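PDB 4EZB: phosphogluconate dehydrogenase NAD-binding putative C-terminal domain-containing protein from Sinorhizobium meliloti, which is of unknown function but is probably an oxidoreductase, with a Rossmann-type region likely to bind a dinucleotide and a helical C-terminal region. Local coordinates for residues S38-L43 and L74-L79; A53-F58 and G65-R70; S247-H252 and A289-Q294. One frame throughout, in Å; residues are numbered along the deposited sequence.

Interaction 1 of 3, residues S38-L43 and L74-L79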
loop_
_atom_site.group_PDB
_atom_site.type_symbol
_atom_site.label_atom_id
_atom_site.label_comp_id
_atom_site.label_asym_id
_atom_site.label_seq_id
_atom_site.Cartn_x
_atom_site.Cartn_y
_atom_site.Cartn_z
ATOM N N SER A 38 26.196 5.900 23.464
ATOM C CA SER A 38 25.416 7.136 23.322
ATOM C C SER A 38 24.318 7.284 24.383
ATOM O O SER A 38 24.160 8.363 24.943
ATOM C CB SER A 38 24.818 7.252 21.927
ATOM O OG SER A 38 24.372 5.989 21.483
ATOM N N ILE A 39 23.573 6.213 24.674
ATOM C CA ILE A 39 22.585 6.286 25.756
ATOM C C ILE A 39 23.266 6.637 27.080
ATOM O O ILE A 39 22.870 7.595 27.753
ATOM C CB ILE A 39 21.722 5.006 25.903
ATOM C CG1 ILE A 39 20.697 4.934 24.769
ATOM C CG2 ILE A 39 20.996 5.002 27.247
ATOM C CD1 ILE A 39 20.051 3.571 24.605
ATOM N N ALA A 40 24.293 5.871 27.441
ATOM C CA ALA A 40 25.013 6.097 28.701
ATOM C C ALA A 40 25.718 7.443 28.678
ATOM O O ALA A 40 25.916 8.069 29.722
ATOM C CB ALA A 40 26.010 4.982 28.961
ATOM N N GLY A 41 26.081 7.877 27.472
ATOM C CA GLY A 41 26.632 9.215 27.241
ATOM C C GLY A 41 25.761 10.315 27.818
ATOM O O GLY A 41 26.182 11.026 28.735
ATOM N N GLY A 42 24.539 10.426 27.294
ATOM C CA GLY A 42 23.569 11.442 27.729
ATOM C C GLY A 42 23.115 11.363 29.180
ATOM O O GLY A 42 22.595 12.335 29.725
ATOM N N LEU A 43 23.308 10.212 29.810
ATOM C CA LEU A 43 22.948 10.024 31.215
ATOM C C LEU A 43 24.120 10.299 32.150
ATOM O O LEU A 43 23.922 10.703 33.302
ATOM C CB LEU A 43 22.479 8.583 31.445
ATOM C CG LEU A 43 21.006 8.177 31.545
ATOM C CD1 LEU A 43 20.223 8.570 30.308
ATOM C CD2 LEU A 43 20.934 6.672 31.762
ATOM N N LEU A 74 32.772 8.031 29.643
ATOM C CA LEU A 74 31.314 8.245 29.719
ATOM C C LEU A 74 30.796 8.092 31.153
ATOM O O LEU A 74 29.612 8.258 31.411
ATOM C CB LEU A 74 30.551 7.330 28.737
ATOM C CG LEU A 74 30.942 7.403 27.244
ATOM C CD1 LEU A 74 30.360 6.274 26.405
ATOM C CD2 LEU A 74 30.629 8.741 26.593
ATOM N N GLY A 75 31.698 7.795 32.083
ATOM C CA GLY A 75 31.360 7.694 33.500
ATOM C C GLY A 75 30.516 6.485 33.840
ATOM O O GLY A 75 29.599 6.581 34.668
ATOM N N VAL A 76 30.841 5.356 33.198
ATOM C CA VAL A 76 30.180 4.057 33.390
ATOM C C VAL A 76 31.162 3.054 34.017
ATOM O O VAL A 76 32.311 2.981 33.600
ATOM C CB VAL A 76 29.696 3.497 32.028
ATOM C CG1 VAL A 76 29.099 2.104 32.183
ATOM C CG2 VAL A 76 28.687 4.435 31.379
ATOM N N GLU A 77 30.719 2.279 35.004
ATOM C CA GLU A 77 31.581 1.260 35.584
ATOM C C GLU A 77 31.578 -0.040 34.771
ATOM O O GLU A 77 30.512 -0.588 34.451
ATOM C CB GLU A 77 31.204 0.950 37.030
ATOM C CG GLU A 77 32.342 0.254 37.772
ATOM C CD GLU A 77 31.890 -0.701 38.869
ATOM O OE1 GLU A 77 30.897 -0.402 39.568
ATOM O OE2 GLU A 77 32.548 -1.754 39.049
ATOM N N PRO A 78 32.775 -0.539 34.426
ATOM C CA PRO A 78 32.868 -1.868 33.816
ATOM C C PRO A 78 32.605 -2.971 34.839
ATOM O O PRO A 78 33.014 -2.865 35.981
ATOM C CB PRO A 78 34.318 -1.925 33.314
ATOM C CG PRO A 78 34.744 -0.492 33.203
ATOM C CD PRO A 78 34.058 0.184 34.354
ATOM N N LEU A 79 31.879 -3.998 34.433
ATOM C CA LEU A 79 31.659 -5.153 35.273
ATOM C C LEU A 79 32.470 -6.266 34.637
ATOM O O LEU A 79 32.463 -6.403 33.418
ATOM C CB LEU A 79 30.164 -5.518 35.299
ATOM C CG LEU A 79 29.185 -4.485 35.886
ATOM C CD1 LEU A 79 27.763 -4.706 35.397
ATOM C CD2 LEU A 79 29.244 -4.493 37.411
#

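Interaction 2 of 3, residues A53-F58 and G65-R70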
loop_
_atom_site.group_PDB
_atom_site.type_symbol
_atom_site.label_atom_id
_atom_site.label_comp_id
_atom_site.label_asym_id
_atom_site.label_seq_id
_atom_site.Cartn_x
_atom_site.Cartn_y
_atom_site.Cartn_z
ATOM N N ALA A 53 28.183 -1.393 33.111
ATOM C CA ALA A 53 28.009 -2.134 31.872
ATOM C C ALA A 53 28.767 -3.461 31.897
ATOM O O ALA A 53 29.949 -3.503 32.273
ATOM C CB ALA A 53 28.440 -1.301 30.684
ATOM N N TYR A 54 28.080 -4.546 31.529
ATOM C CA TYR A 54 28.777 -5.791 31.238
ATOM C C TYR A 54 28.957 -5.941 29.723
ATOM O O TYR A 54 28.017 -5.731 28.935
ATOM C CB TYR A 54 28.131 -7.037 31.858
ATOM C CG TYR A 54 28.795 -8.311 31.356
ATOM C CD1 TYR A 54 30.043 -8.722 31.847
ATOM C CD2 TYR A 54 28.208 -9.071 30.342
ATOM C CE1 TYR A 54 30.662 -9.870 31.359
ATOM C CE2 TYR A 54 28.821 -10.213 29.849
ATOM C CZ TYR A 54 30.035 -10.606 30.360
ATOM O OH TYR A 54 30.612 -11.742 29.857
ATOM N N ASP A 55 30.186 -6.267 29.332
ATOM C CA ASP A 55 30.527 -6.541 27.944
ATOM C C ASP A 55 31.597 -7.638 27.968
ATOM O O ASP A 55 32.447 -7.662 28.859
ATOM C CB ASP A 55 31.039 -5.266 27.266
ATOM C CG ASP A 55 31.020 -5.344 25.752
ATOM O OD1 ASP A 55 30.308 -4.522 25.145
ATOM O OD2 ASP A 55 31.729 -6.187 25.154
ATOM N N LEU A 56 31.520 -8.565 27.013
ATOM C CA LEU A 56 32.505 -9.647 26.901
ATOM C C LEU A 56 33.889 -9.086 26.604
ATOM O O LEU A 56 34.897 -9.666 27.013
ATOM C CB LEU A 56 32.106 -10.634 25.796
ATOM C CG LEU A 56 30.865 -11.522 25.964
ATOM C CD1 LEU A 56 30.344 -11.977 24.600
ATOM C CD2 LEU A 56 31.123 -12.718 26.880
ATOM N N ARG A 57 33.928 -7.960 25.888
ATOM C CA ARG A 57 35.183 -7.327 25.509
ATOM C C ARG A 57 35.939 -6.721 26.696
ATOM O O ARG A 57 37.140 -6.438 26.587
ATOM C CB ARG A 57 34.961 -6.264 24.432
ATOM C CG ARG A 57 34.405 -6.784 23.123
ATOM C CD ARG A 57 34.066 -5.625 22.204
ATOM N NE ARG A 57 33.064 -4.727 22.792
ATOM C CZ ARG A 57 32.640 -3.593 22.226
ATOM N NH1 ARG A 57 33.138 -3.213 21.049
ATOM N NH2 ARG A 57 31.709 -2.841 22.834
ATOM N N PHE A 58 35.253 -6.522 27.821
ATOM C CA PHE A 58 35.908 -6.084 29.053
ATOM C C PHE A 58 36.935 -7.121 29.552
ATOM O O PHE A 58 37.794 -6.801 30.378
ATOM C CB PHE A 58 34.885 -5.745 30.153
ATOM C CG PHE A 58 34.256 -4.369 30.024
ATOM C CD1 PHE A 58 35.037 -3.230 29.792
ATOM C CD2 PHE A 58 32.876 -4.206 30.165
ATOM C CE1 PHE A 58 34.450 -1.964 29.674
ATOM C CE2 PHE A 58 32.286 -2.947 30.048
ATOM C CZ PHE A 58 33.073 -1.823 29.810
ATOM N N GLY A 65 41.492 -2.609 27.352
ATOM C CA GLY A 65 42.023 -1.305 27.677
ATOM C C GLY A 65 41.186 -0.210 27.061
ATOM O O GLY A 65 40.711 0.684 27.766
ATOM N N ALA A 66 40.998 -0.299 25.745
ATOM C CA ALA A 66 40.273 0.716 24.984
ATOM C C ALA A 66 38.806 0.817 25.394
ATOM O O ALA A 66 38.236 1.908 25.381
ATOM C CB ALA A 66 40.386 0.448 23.495
ATOM N N LEU A 67 38.185 -0.308 25.749
ATOM C CA LEU A 67 36.779 -0.248 26.158
ATOM C C LEU A 67 36.596 0.312 27.573
ATOM O O LEU A 67 35.635 1.042 27.825
ATOM C CB LEU A 67 36.066 -1.593 25.988
ATOM C CG LEU A 67 34.546 -1.482 25.801
ATOM C CD1 LEU A 67 34.179 -0.601 24.604
ATOM C CD2 LEU A 67 33.918 -2.867 25.681
ATOM N N ARG A 68 37.528 -0.006 28.471
ATOM C CA ARG A 68 37.459 0.471 29.851
ATOM C C ARG A 68 37.720 1.967 29.980
ATOM O O ARG A 68 37.169 2.634 30.864
ATOM C CB ARG A 68 38.426 -0.292 30.719
ATOM C CG ARG A 68 38.043 -1.742 30.846
ATOM C CD ARG A 68 39.110 -2.530 31.573
ATOM N NE ARG A 68 38.484 -3.493 32.472
ATOM C CZ ARG A 68 37.996 -3.188 33.673
ATOM N NH1 ARG A 68 38.055 -1.942 34.140
ATOM N NH2 ARG A 68 37.442 -4.135 34.416
ATOM N N ALA A 69 38.563 2.484 29.093
ATOM C CA ALA A 69 38.815 3.914 29.029
ATOM C C ALA A 69 37.546 4.636 28.615
ATOM O O ALA A 69 37.209 5.669 29.195
ATOM C CB ALA A 69 39.941 4.224 28.055
ATOM N N ARG A 70 36.840 4.099 27.618
ATOM C CA ARG A 70 35.621 4.754 27.157
ATOM C C ARG A 70 34.520 4.670 28.199
ATOM O O ARG A 70 33.749 5.616 28.370
ATOM C CB ARG A 70 35.136 4.256 25.806
ATOM C CG ARG A 70 34.187 5.275 25.200
ATOM C CD ARG A 70 33.652 4.824 23.866
ATOM N NE ARG A 70 34.529 5.202 22.764
ATOM C CZ ARG A 70 34.239 6.132 21.859
ATOM N NH1 ARG A 70 33.087 6.796 21.922
ATOM N NH2 ARG A 70 35.106 6.402 20.887
#

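Interaction 3 of 3, residues S247-H252 and A289-Q294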
loop_
_atom_site.group_PDB
_atom_site.type_symbol
_atom_site.label_atom_id
_atom_site.label_comp_id
_atom_site.label_asym_id
_atom_site.label_seq_id
_atom_site.Cartn_x
_atom_site.Cartn_y
_atom_site.Cartn_z
ATOM N N SER A 247 13.291 8.173 -2.522
ATOM C CA SER A 247 14.677 8.504 -2.161
ATOM C C SER A 247 15.136 7.660 -0.974
ATOM O O SER A 247 16.313 7.320 -0.859
ATOM C CB SER A 247 14.844 9.986 -1.879
ATOM O OG SER A 247 14.345 10.269 -0.603
ATOM N N ARG A 248 14.190 7.294 -0.118
ATOM C CA ARG A 248 14.419 6.327 0.932
ATOM C C ARG A 248 14.776 4.938 0.362
ATOM O O ARG A 248 15.683 4.273 0.872
ATOM C CB ARG A 248 13.169 6.240 1.824
ATOM C CG ARG A 248 13.432 6.481 3.297
ATOM C CD ARG A 248 13.834 7.915 3.635
ATOM N NE ARG A 248 14.796 7.911 4.742
ATOM C CZ ARG A 248 14.485 7.764 6.032
ATOM N NH1 ARG A 248 13.215 7.630 6.417
ATOM N NH2 ARG A 248 15.449 7.758 6.947
ATOM N N THR A 249 14.054 4.494 -0.670
ATOM C CA THR A 249 14.392 3.239 -1.375
ATOM C C THR A 249 15.788 3.322 -2.006
ATOM O O THR A 249 16.555 2.356 -1.953
ATOM C CB THR A 249 13.392 2.890 -2.493
ATOM O OG1 THR A 249 12.054 3.076 -2.025
ATOM C CG2 THR A 249 13.566 1.430 -2.968
ATOM N N PHE A 250 16.114 4.473 -2.596
ATOM C CA PHE A 250 17.423 4.678 -3.207
ATOM C C PHE A 250 18.532 4.512 -2.154
ATOM O O PHE A 250 19.372 3.614 -2.260
ATOM C CB PHE A 250 17.503 6.063 -3.885
ATOM C CG PHE A 250 18.858 6.392 -4.469
ATOM C CD1 PHE A 250 19.476 5.538 -5.384
ATOM C CD2 PHE A 250 19.509 7.568 -4.124
ATOM C CE1 PHE A 250 20.718 5.838 -5.923
ATOM C CE2 PHE A 250 20.756 7.874 -4.662
ATOM C CZ PHE A 250 21.357 7.008 -5.562
ATOM N N GLU A 251 18.482 5.357 -1.127
ATOM C CA GLU A 251 19.520 5.428 -0.112
ATOM C C GLU A 251 19.553 4.191 0.794
ATOM O O GLU A 251 20.554 3.493 0.839
ATOM C CB GLU A 251 19.375 6.714 0.702
ATOM C CG GLU A 251 20.707 7.307 1.127
ATOM C CD GLU A 251 20.569 8.427 2.145
ATOM O OE1 GLU A 251 19.424 8.772 2.522
ATOM O OE2 GLU A 251 21.615 8.960 2.579
ATOM N N HIS A 252 18.457 3.904 1.489
ATOM C CA HIS A 252 18.468 2.877 2.546
ATOM C C HIS A 252 17.726 1.606 2.166
ATOM O O HIS A 252 17.278 0.872 3.042
ATOM C CB HIS A 252 17.863 3.421 3.853
ATOM C CG HIS A 252 18.368 4.774 4.251
ATOM N ND1 HIS A 252 17.569 5.900 4.235
ATOM C CD2 HIS A 252 19.587 5.185 4.676
ATOM C CE1 HIS A 252 18.273 6.945 4.631
ATOM N NE2 HIS A 252 19.502 6.539 4.903
ATOM N N ALA A 289 18.097 -2.353 -5.850
ATOM C CA ALA A 289 19.038 -2.981 -6.792
ATOM C C ALA A 289 18.967 -2.288 -8.154
ATOM O O ALA A 289 19.991 -1.883 -8.718
ATOM C CB ALA A 289 18.752 -4.482 -6.923
ATOM N N ALA A 290 17.747 -2.144 -8.665
ATOM C CA ALA A 290 17.500 -1.504 -9.944
ATOM C C ALA A 290 18.138 -0.118 -10.049
ATOM O O ALA A 290 18.648 0.253 -11.110
ATOM C CB ALA A 290 15.996 -1.417 -10.199
HETATM N N MSE A 291 18.132 0.633 -8.949
HETATM C CA MSE A 291 18.615 2.021 -8.977
HETATM C C MSE A 291 20.099 2.233 -8.731
HETATM O O MSE A 291 20.615 3.306 -9.042
HETATM C CB MSE A 291 17.818 2.834 -7.974
HETATM C CG MSE A 291 16.387 3.023 -8.483
HETATM SE SE MSE A 291 15.472 4.365 -7.349
HETATM C CE MSE A 291 15.106 3.125 -5.850
ATOM N N LYS A 292 20.789 1.236 -8.175
ATOM C CA LYS A 292 22.231 1.333 -7.887
ATOM C C LYS A 292 23.045 1.503 -9.173
ATOM O O LYS A 292 22.746 0.857 -10.179
ATOM C CB LYS A 292 22.721 0.080 -7.144
ATOM C CG LYS A 292 22.578 0.098 -5.620
ATOM C CD LYS A 292 23.908 0.245 -4.870
ATOM C CE LYS A 292 24.964 -0.783 -5.302
ATOM N NZ LYS A 292 26.160 -0.896 -4.413
ATOM N N ASP A 293 24.064 2.370 -9.130
ATOM C CA ASP A 293 25.034 2.581 -10.254
ATOM C C ASP A 293 24.378 3.092 -11.553
ATOM O O ASP A 293 24.757 2.691 -12.661
ATOM C CB ASP A 293 25.871 1.312 -10.523
ATOM C CG ASP A 293 26.821 0.955 -9.361
ATOM O OD1 ASP A 293 27.930 1.535 -9.270
ATOM O OD2 ASP A 293 26.474 0.064 -8.552
ATOM N N GLN A 294 23.395 3.976 -11.393
ATOM C CA GLN A 294 22.628 4.557 -12.503
ATOM C C GLN A 294 22.766 6.086 -12.541
ATOM O O GLN A 294 22.066 6.759 -13.293
ATOM C CB GLN A 294 21.139 4.166 -12.404
ATOM C CG GLN A 294 20.852 2.666 -12.368
ATOM C CD GLN A 294 21.328 1.948 -13.621
ATOM O OE1 GLN A 294 20.967 2.324 -14.737
ATOM N NE2 GLN A 294 22.150 0.909 -13.442
#

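Interaction 1 of 3, residues S38-L43 and L74-L79
V76 holds CG1 anti to its backbone N (chi1 176°), which turns the other methyl, CG2, toward A40, while L74 sets CG anti to its carbonyl carbon (chi1 -56°) and reaches G41 with one branch. The contact belongs to the Rossmann-type half of the protein: helix 34-44, which follows strand 26-30 in the parallel part of the sheet, is met by the chain as it leaves helix 64-73 and turns into edge strand 77-79. Methyl meets methyl at A40 CB and V76 CG2, 3.6 Å apart. L74 instead lays CD2 against the bare CA of G41, at 4.1 Å, so the leucine rests on the helix backbone itself; the nearest CA pair, G41 and L74, is 5.4 Å apart. No hydrogen bond joins the segments, and the interface is small, 152 Å² in all. Between L74 and V76, G75, with positive phi (70°), ends helix 64-73 in a Schellman motif, and V76 beyond it is buried. V76 also packs on L51 and A53 of strand 50-54, and A40 on F29 of strand 26-30. At the backbone, A40 O and L74 O come no closer than 4.1 Å.

Interaction 2 of 3, residues A53-F58 and G65-R70
L67 pushes its two methyls into the corner formed by D55, R57 and F58, and this is the tightly packed part of the contact. With CG anti to the backbone N (chi1 -155°), the leucine leaves its helix toward the turn. Its CD2 lies over one face of the F58 ring in a CH-pi contact, 4.2 Å from the ring centroid and 15° off the normal. The same methyl is 3.5 Å from R57 NE and 3.8 Å from D55 CG, while CD1 sits over one face of the R57 guanidinium, toward its rim. R68 adds to the close packing, its CG touching F58 CD1 at 3.5 Å.

The arginine beside the leucine is held by D55. In an Asx turn, D55 OD2 accepts from R57 N (2.9 Å) through its anti lone pair, and it also takes R57 NE from above the carboxylate plane, at 3.1 Å. R57 NH2 reaches OD1, so the arginine grips the acid side-on and its guanidinium is kept from rotating. F32 N bonds OD1 as well, tying the turn to the loop after strand 26-30.

The solvent side is looser. R57 is exposed, and the end of the partly exposed R68 comes in toward F58 without a close contact: its guanidinium plane is turned 62° from the ring, with F58 O near its edge but 4.0 Å from R68 NE.

The contact lies inside the beta-alpha-beta unit of strand 50-54, helix 64-73 and strand 77-79, joining the end of strand 50-54 to the helix of the crossover. P78 of the following strand touches both F58 and R68, and Q37 of helix 34-44 packs against L67.

Interaction 3 of 3, residues S247-H252 and A289-Q294
M291, a selenomethionine in this crystal, puts its terminal methyl against the backbone and side chain of two successive residues of helix 238-268. M291 CE lies 3.7 Å from F250 N and the same distance from T249 CG2. The chain bends at its last torsion (chi3 -79°), which swings CE round the selenium to meet the helix. The F250 ring comes to the other end of the same residue. With CG anti to the backbone N (chi1 176°), the ring extends to bring CD1 to 4.1 Å from M291 CB, and M291 O lies at the ring edge, near the ring plane, 4.0 Å from F250 CE1. The F250 and M291 side chains meet at an oblique angle, whereas T249 and M291 run about perpendicular. No hydrogen bond links the two segments.

These residues join two helices of the all-helical C-terminal region: long helix 238-268, and helix 275-291 just where it ends. M291 is its last residue, and the chain then makes a type II turn from M291 to Q294, with D293 at positive phi.

A second shell places the touching groups. T249 turns its methyl to the selenomethionine and its OG1 elsewhere, to E206 OE2 and Y245 O, while its backbone O receives H288 ND1 from the preceding turn of the facing helix. M291 also touches F305 and L309 of helix 301-312, and L296, and V298 touches F250. Farther along, R312 NH1 bonds A290 O, joining the C-terminal helix to the last turn of helix 275-291.

Overall arrangement
Interactions 1 and 2 are neighbours, with centres 11 Å apart, and interaction 2 is nested within the chain loop that interaction 1 closes. Both reach the same sheet, where strands 50-54 and 77-79 run side by side: E77 O bonds A53 N at 2.8 Å, and L79 N bonds A53 O at 2.9 Å. Both lie near strand 77-79, outermost in the sheet within this chain, and involve helices 34-44 and 64-73. Interaction 3 comes later in the chain, its centre about 37 Å from each of the others, its nearest atoms about 17 Å from interaction 1 and 22 Å from interaction 2. The Rossmann-type and helical regions thus pack through separate contacts, probably as in 6-phosphogluconate dehydrogenase-type enzymes.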